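Local coordinates for putative glycosyltransferase (GalT1) (Streptococcus parasanguinis FW213, PDB 5HEA), which probably transfers sugar from a nucleotide-activated donor, this chain being the C-terminal, GT-A-type glycosyltransferase part of a longer protein, at residues A[63-68]-A[76-81]; A[70-75]-A[188-193]. All coordinates share one frame; numbering follows the deposited sequence.

Contact 1. Residues A[63-68]-A[76-81]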
ATOM      1  N   GLN A  63     -10.065  33.868 -12.599  1.00 33.33           N
ATOM      2  CA  GLN A  63      -9.227  33.520 -11.456  1.00 41.09           C
ATOM      3  C   GLN A  63      -8.812  32.064 -11.610  1.00 39.96           C
ATOM      4  O   GLN A  63      -9.650  31.200 -11.877  1.00 35.49           O
ATOM      5  CB  GLN A  63      -9.994  33.686 -10.139  1.00 42.23           C
ATOM      6  CG  GLN A  63     -10.852  34.946 -10.039  1.00 59.39           C
ATOM      7  CD  GLN A  63     -10.036  36.226 -10.098  1.00 69.24           C
ATOM      8  OE1 GLN A  63     -10.184  37.029 -11.023  1.00 73.46           O
ATOM      9  NE2 GLN A  63      -9.175  36.427  -9.105  1.00 68.45           N
ATOM     10  N   ILE A  64      -7.527  31.778 -11.445  1.00 31.95           N
ATOM     11  CA  ILE A  64      -7.082  30.392 -11.499  1.00 31.19           C
ATOM     12  C   ILE A  64      -6.764  29.846 -10.121  1.00 35.56           C
ATOM     13  O   ILE A  64      -6.082  30.491  -9.324  1.00 35.91           O
ATOM     14  CB  ILE A  64      -5.827  30.229 -12.348  1.00 38.59           C
ATOM     15  CG1 ILE A  64      -5.987  30.922 -13.688  1.00 36.95           C
ATOM     16  CG2 ILE A  64      -5.508  28.749 -12.560  1.00 41.47           C
ATOM     17  CD1 ILE A  64      -4.743  30.882 -14.473  1.00 38.68           C
ATOM     18  N   LEU A  65      -7.258  28.647  -9.852  1.00 25.73           N
ATOM     19  CA  LEU A  65      -6.805  27.864  -8.713  1.00 27.77           C
ATOM     20  C   LEU A  65      -6.141  26.613  -9.266  1.00 25.47           C
ATOM     21  O   LEU A  65      -6.789  25.796  -9.920  1.00 28.16           O
ATOM     22  CB  LEU A  65      -7.980  27.435  -7.821  1.00 28.30           C
ATOM     23  CG  LEU A  65      -8.822  28.439  -7.029  1.00 44.70           C
ATOM     24  CD1 LEU A  65      -9.865  27.690  -6.189  1.00 36.32           C
ATOM     25  CD2 LEU A  65      -7.955  29.324  -6.138  1.00 51.14           C
ATOM     26  N   HIS A  66      -4.851  26.469  -9.019  1.00 26.72           N
ATOM     27  CA  HIS A  66      -4.157  25.230  -9.312  1.00 26.06           C
ATOM     28  C   HIS A  66      -4.206  24.361  -8.062  1.00 28.09           C
ATOM     29  O   HIS A  66      -3.933  24.835  -6.972  1.00 27.33           O
ATOM     30  CB  HIS A  66      -2.699  25.521  -9.657  1.00 26.66           C
ATOM     31  CG  HIS A  66      -2.520  26.368 -10.877  1.00 24.41           C
ATOM     32  ND1 HIS A  66      -2.932  25.966 -12.129  1.00 24.13           N
ATOM     33  CD2 HIS A  66      -1.940  27.581 -11.044  1.00 26.84           C
ATOM     34  CE1 HIS A  66      -2.630  26.900 -13.012  1.00 30.41           C
ATOM     35  NE2 HIS A  66      -2.021  27.889 -12.381  1.00 32.81           N
ATOM     36  N   GLN A  67      -4.559  23.093  -8.201  1.00 25.48           N
ATOM     37  CA  GLN A  67      -4.510  22.212  -7.045  1.00 28.15           C
ATOM     38  C   GLN A  67      -3.984  20.860  -7.449  1.00 28.10           C
ATOM     39  O   GLN A  67      -4.109  20.466  -8.611  1.00 22.66           O
ATOM     40  CB  GLN A  67      -5.890  22.051  -6.417  1.00 29.78           C
ATOM     41  CG  GLN A  67      -6.868  21.273  -7.282  1.00 29.45           C
ATOM     42  CD  GLN A  67      -8.231  21.143  -6.624  1.00 34.01           C
ATOM     43  OE1 GLN A  67      -8.618  21.984  -5.818  1.00 33.39           O
ATOM     44  NE2 GLN A  67      -8.958  20.084  -6.961  1.00 31.68           N
ATOM     45  N   THR A  68      -3.408  20.144  -6.485  1.00 27.53           N
ATOM     46  CA  THR A  68      -3.011  18.755  -6.693  1.00 28.97           C
ATOM     47  C   THR A  68      -4.243  17.962  -7.099  1.00 27.83           C
ATOM     48  O   THR A  68      -5.330  18.198  -6.571  1.00 30.85           O
ATOM     49  CB  THR A  68      -2.410  18.142  -5.399  1.00 34.46           C
ATOM     50  OG1 THR A  68      -1.262  18.901  -4.998  1.00 33.57           O
ATOM     51  CG2 THR A  68      -2.008  16.689  -5.617  1.00 38.50           C
ATOM     52  N   ARG A  76     -14.813  21.082  -8.002  1.00 23.28           N
ATOM     53  CA  ARG A  76     -16.010  21.922  -7.909  1.00 21.11           C
ATOM     54  C   ARG A  76     -16.159  22.504  -6.502  1.00 23.51           C
ATOM     55  O   ARG A  76     -16.522  23.665  -6.342  1.00 24.43           O
ATOM     56  CB  ARG A  76     -17.268  21.140  -8.288  1.00 24.38           C
ATOM     57  CG  ARG A  76     -17.307  20.714  -9.746  1.00 26.63           C
ATOM     58  CD  ARG A  76     -18.707  20.276 -10.149  1.00 37.27           C
ATOM     59  NE  ARG A  76     -18.763  19.803 -11.529  1.00 50.05           N
ATOM     60  CZ  ARG A  76     -18.763  18.518 -11.858  1.00 55.15           C
ATOM     61  NH1 ARG A  76     -18.718  17.613 -10.900  1.00 62.40           N
ATOM     62  NH2 ARG A  76     -18.811  18.137 -13.128  1.00 59.31           N
ATOM     63  N   ASN A  77     -15.880  21.695  -5.482  1.00 21.79           N
ATOM     64  CA  ASN A  77     -15.986  22.163  -4.099  1.00 20.85           C
ATOM     65  C   ASN A  77     -15.025  23.332  -3.834  1.00 20.40           C
ATOM     66  O   ASN A  77     -15.357  24.257  -3.099  1.00 22.23           O
ATOM     67  CB  ASN A  77     -15.734  21.019  -3.099  1.00 25.53           C
ATOM     68  CG  ASN A  77     -16.831  19.954  -3.121  1.00 29.66           C
ATOM     69  OD1 ASN A  77     -17.965  20.223  -3.520  1.00 23.04           O
ATOM     70  ND2 ASN A  77     -16.498  18.739  -2.667  1.00 22.02           N
ATOM     71  N   ALA A  78     -13.846  23.292  -4.453  1.00 24.04           N
ATOM     72  CA  ALA A  78     -12.885  24.389  -4.339  1.00 29.26           C
ATOM     73  C   ALA A  78     -13.464  25.636  -4.988  1.00 26.71           C
ATOM     74  O   ALA A  78     -13.309  26.749  -4.479  1.00 27.76           O
ATOM     75  CB  ALA A  78     -11.538  24.016  -5.001  1.00 24.17           C
ATOM     76  N   GLY A  79     -14.133  25.440  -6.120  1.00 24.36           N
ATOM     77  CA  GLY A  79     -14.791  26.534  -6.812  1.00 24.50           C
ATOM     78  C   GLY A  79     -15.864  27.187  -5.948  1.00 25.49           C
ATOM     79  O   GLY A  79     -15.944  28.413  -5.856  1.00 27.11           O
ATOM     80  N   ILE A  80     -16.701  26.363  -5.327  1.00 24.51           N
ATOM     81  CA  ILE A  80     -17.773  26.861  -4.448  1.00 21.86           C
ATOM     82  C   ILE A  80     -17.208  27.683  -3.283  1.00 29.51           C
ATOM     83  O   ILE A  80     -17.773  28.711  -2.882  1.00 27.00           O
ATOM     84  CB  ILE A  80     -18.613  25.697  -3.894  1.00 24.36           C
ATOM     85  CG1 ILE A  80     -19.307  24.956  -5.044  1.00 24.39           C
ATOM     86  CG2 ILE A  80     -19.654  26.201  -2.873  1.00 24.96           C
ATOM     87  CD1 ILE A  80     -20.002  23.663  -4.621  1.00 27.65           C
ATOM     88  N   THR A  81     -16.078  27.221  -2.758  1.00 28.31           N
ATOM     89  CA  THR A  81     -15.410  27.860  -1.630  1.00 29.01           C
ATOM     90  C   THR A  81     -14.812  29.203  -2.022  1.00 30.78           C
ATOM     91  O   THR A  81     -14.910  30.176  -1.270  1.00 34.95           O
ATOM     92  CB  THR A  81     -14.290  26.941  -1.081  1.00 34.11           C
ATOM     93  OG1 THR A  81     -14.880  25.737  -0.582  1.00 43.80           O
ATOM     94  CG2 THR A  81     -13.528  27.615   0.033  1.00 43.06           C
TER
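The carboxamide of Gln67 meets helix 72-82 through its oxygen, OE1 lying 3.7 Å from CB of Ala78, while NE2 of the same group is hydrogen-bonded to Asp42. The neighbouring His66 ring takes no part in meeting the helix; CG2 of Ile64 lies over one of its faces, offset toward the rim and 3.4 Å above the plane, and Tyr279 of a second subunit meets the ring at a steep angle. The contact belongs to a beta-alpha-beta crossover of the GT-A fold, in which the chain runs from strand 62-66 by way of helix 72-82 to strand 87-90. Gln67 has CG lodged between the backbone N and the carbonyl carbon (chi1 69°), and the chain then runs fully extended, which carries the amide across to the helix. Leu65 adds the apolar part of the seam: its CD1 comes within 4.2 Å of Ala78 CB and 4.0 Å of Ala78 O. Within 76-81 both side chains converge on Ala78; Leu65 also touches Tyr82, and Gln67 Ala75, on the same helix. Further along, Asn77 O takes two donors from opposite faces of its carbonyl plane, Thr81 N at 3.1 Å and Thr81 OG1 at 3.0 Å.

Contact 2. Residues A[70-75]-A[188-193]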
ATOM      1  N   ALA A  70      -7.321  15.848  -7.424  1.00 33.01           N
ATOM      2  CA  ALA A  70      -8.177  15.274  -6.391  1.00 32.17           C
ATOM      3  C   ALA A  70      -9.571  14.890  -6.922  1.00 29.08           C
ATOM      4  O   ALA A  70     -10.416  14.399  -6.174  1.00 27.71           O
ATOM      5  CB  ALA A  70      -8.282  16.231  -5.204  1.00 34.05           C
ATOM      6  N   GLY A  71      -9.806  15.115  -8.209  1.00 25.06           N
ATOM      7  CA  GLY A  71     -11.041  14.691  -8.858  1.00 30.45           C
ATOM      8  C   GLY A  71     -12.034  15.820  -9.081  1.00 25.32           C
ATOM      9  O   GLY A  71     -11.893  16.896  -8.504  1.00 27.88           O
ATOM     10  N   PRO A  72     -13.044  15.579  -9.929  1.00 27.29           N
ATOM     11  CA  PRO A  72     -14.014  16.603 -10.333  1.00 28.54           C
ATOM     12  C   PRO A  72     -14.827  17.129  -9.150  1.00 27.37           C
ATOM     13  O   PRO A  72     -15.187  18.314  -9.138  1.00 24.63           O
ATOM     14  CB  PRO A  72     -14.927  15.861 -11.322  1.00 33.28           C
ATOM     15  CG  PRO A  72     -14.162  14.677 -11.752  1.00 34.81           C
ATOM     16  CD  PRO A  72     -13.274  14.295 -10.617  1.00 31.60           C
ATOM     17  N   SER A  73     -15.113  16.275  -8.169  1.00 24.81           N
ATOM     18  CA  SER A  73     -15.874  16.731  -6.992  1.00 31.41           C
ATOM     19  C   SER A  73     -15.066  17.724  -6.175  1.00 25.96           C
ATOM     20  O   SER A  73     -15.569  18.774  -5.787  1.00 19.10           O
ATOM     21  CB  SER A  73     -16.271  15.569  -6.085  1.00 28.10           C
ATOM     22  OG  SER A  73     -17.234  14.746  -6.710  1.00 25.34           O
ATOM     23  N   ALA A  74     -13.811  17.376  -5.906  1.00 23.60           N
ATOM     24  CA  ALA A  74     -12.938  18.258  -5.153  1.00 25.65           C
ATOM     25  C   ALA A  74     -12.708  19.567  -5.894  1.00 20.90           C
ATOM     26  O   ALA A  74     -12.647  20.631  -5.275  1.00 25.23           O
ATOM     27  CB  ALA A  74     -11.607  17.570  -4.850  1.00 24.30           C
ATOM     28  N   ALA A  75     -12.582  19.498  -7.215  1.00 25.02           N
ATOM     29  CA  ALA A  75     -12.400  20.706  -8.015  1.00 23.90           C
ATOM     30  C   ALA A  75     -13.612  21.638  -7.905  1.00 27.06           C
ATOM     31  O   ALA A  75     -13.467  22.851  -7.740  1.00 23.95           O
ATOM     32  CB  ALA A  75     -12.126  20.348  -9.481  1.00 27.20           C
ATOM     33  N   LEU A 188     -17.668   9.280  -8.698  1.00 53.07           N
ATOM     34  CA  LEU A 188     -18.204   9.679  -9.994  1.00 54.25           C
ATOM     35  C   LEU A 188     -19.716   9.720  -9.790  1.00 45.39           C
ATOM     36  O   LEU A 188     -20.194   9.334  -8.722  1.00 44.38           O
ATOM     37  CB  LEU A 188     -17.827   8.665 -11.081  1.00 66.45           C
ATOM     38  CG  LEU A 188     -17.547   9.109 -12.529  1.00 66.40           C
ATOM     39  CD1 LEU A 188     -18.004   8.041 -13.537  1.00 66.93           C
ATOM     40  CD2 LEU A 188     -18.145  10.474 -12.863  1.00 58.90           C
ATOM     41  N   ARG A 189     -20.465  10.177 -10.798  1.00 46.46           N
ATOM     42  CA  ARG A 189     -21.889  10.488 -10.638  1.00 45.71           C
ATOM     43  C   ARG A 189     -22.030  11.448  -9.453  1.00 35.18           C
ATOM     44  O   ARG A 189     -22.853  11.257  -8.556  1.00 35.75           O
ATOM     45  CB  ARG A 189     -22.712   9.212 -10.417  1.00 49.16           C
ATOM     46  CG  ARG A 189     -22.617   8.189 -11.536  1.00 54.82           C
ATOM     47  CD  ARG A 189     -23.236   8.722 -12.818  1.00 70.89           C
ATOM     48  NE  ARG A 189     -23.858   7.661 -13.610  1.00 79.31           N
ATOM     49  CZ  ARG A 189     -25.155   7.362 -13.575  1.00 81.00           C
ATOM     50  NH1 ARG A 189     -25.983   8.044 -12.787  1.00 77.96           N
ATOM     51  NH2 ARG A 189     -25.623   6.380 -14.333  1.00 80.25           N
ATOM     52  N   GLU A 190     -21.172  12.459  -9.427  1.00 30.20           N
ATOM     53  CA  GLU A 190     -21.146  13.374  -8.298  1.00 35.83           C
ATOM     54  C   GLU A 190     -22.276  14.393  -8.444  1.00 36.62           C
ATOM     55  O   GLU A 190     -22.875  14.801  -7.439  1.00 27.60           O
ATOM     56  CB  GLU A 190     -19.770  14.038  -8.146  1.00 45.44           C
ATOM     57  CG  GLU A 190     -19.325  14.969  -9.296  1.00 50.74           C
ATOM     58  CD  GLU A 190     -18.635  14.258 -10.480  1.00 61.17           C
ATOM     59  OE1 GLU A 190     -18.611  13.005 -10.551  1.00 48.82           O
ATOM     60  OE2 GLU A 190     -18.107  14.974 -11.364  1.00 71.64           O
ATOM     61  N   ASP A 191     -22.568  14.764  -9.698  1.00 32.14           N
ATOM     62  CA  ASP A 191     -23.706  15.634 -10.062  1.00 44.94           C
ATOM     63  C   ASP A 191     -25.020  14.992  -9.636  1.00 39.81           C
ATOM     64  O   ASP A 191     -25.900  15.658  -9.068  1.00 28.44           O
ATOM     65  CB  ASP A 191     -23.780  15.875 -11.587  1.00 52.83           C
ATOM     66  CG  ASP A 191     -22.718  16.844 -12.104  1.00 59.05           C
ATOM     67  OD1 ASP A 191     -22.005  17.445 -11.272  1.00 55.72           O
ATOM     68  OD2 ASP A 191     -22.608  17.013 -13.352  1.00 59.91           O
ATOM     69  N   ASP A 192     -25.132  13.698  -9.943  1.00 29.42           N
ATOM     70  CA  ASP A 192     -26.281  12.855  -9.600  1.00 23.72           C
ATOM     71  C   ASP A 192     -26.578  12.909  -8.086  1.00 23.97           C
ATOM     72  O   ASP A 192     -27.736  12.919  -7.673  1.00 26.71           O
ATOM     73  CB  ASP A 192     -25.966  11.421 -10.064  1.00 34.61           C
ATOM     74  CG  ASP A 192     -27.118  10.427  -9.845  1.00 31.83           C
ATOM     75  OD1 ASP A 192     -28.308  10.803  -9.843  1.00 32.70           O
ATOM     76  OD2 ASP A 192     -26.808   9.233  -9.705  1.00 34.07           O
ATOM     77  N   ALA A 193     -25.523  12.966  -7.272  1.00 17.82           N
ATOM     78  CA  ALA A 193     -25.646  12.967  -5.812  1.00 24.87           C
ATOM     79  C   ALA A 193     -25.904  14.344  -5.215  1.00 22.91           C
ATOM     80  O   ALA A 193     -26.197  14.454  -4.025  1.00 19.11           O
ATOM     81  CB  ALA A 193     -24.383  12.359  -5.178  1.00 32.54           C
TER
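Pro72 and Ser73, in the first turn of helix 72-82, both rest against the side chain of Glu190. Leading into that turn, Ala70 and Gly71 give their backbone N-H groups to the two carboxylate oxygens of Asp42, which ties the entry of the helix to the end of the neighbouring strand 35-41. Gly71 is the N-cap residue, with a positive phi (103°) that suits glycine. Pro72 follows, its ring lying across the Glu190 side chain at about a right angle; CB is 3.3 Å from OE2 and CG is 4.0 Å from the same oxygen. Ser73 meets the aliphatic part of the glutamate instead. Its OG sits tightly against CB of Glu190, at 3.0 Å, and is 3.3 Å from CG, yet its hydrogen bond goes to Pro184 O, so the hydroxyl packs against Glu190 without bonding to it. At Ala75 the helix is regular, with N bonded to Gly71 O at 3.0 Å, and the next residue, Arg76, supplies the salt-bridge partner of Glu190 OE2. The glutamate reaches this position by a sharp bend at chi2 (-86°), which turns the carboxylate so that OE2 reaches Pro72 CB. Within 188-193, on the side away from the helix, Arg189 NH1 pairs with Asp192 OD2 at 3.4 Å, Asp192 CG lying at the guanidinium edge and in its plane; Asp192 is also bridged by Arg241 and Arg262. A loop carrying Glu190, Asp191 and Asp192, of which Glu190 meets the helix start, is consistent with the Glu-Asp motif of family 2 GT-A glycosyltransferases.

How the contacts relate
The two contacts lie on successive parts of one helix, 72-82, with their centres about 13 Å apart. Along the chain their segments alternate: strand 62-66, the N-terminal turn used by contact 2, the later turns used by contact 1, and, more than a hundred residues on, loop 188-193. Contact 1 sets the helix against the outer parallel strand near the surface, whereas contact 2 joins its start to the acidic loop deeper in the chain. The two meet directly through Arg76 of contact 1, which also makes a long, weak ion pair with Asp191, and Gln67 packs on the backbone of residues 74-75. A single helix thereby links the parallel part of the GT-A sheet to a loop distant in sequence.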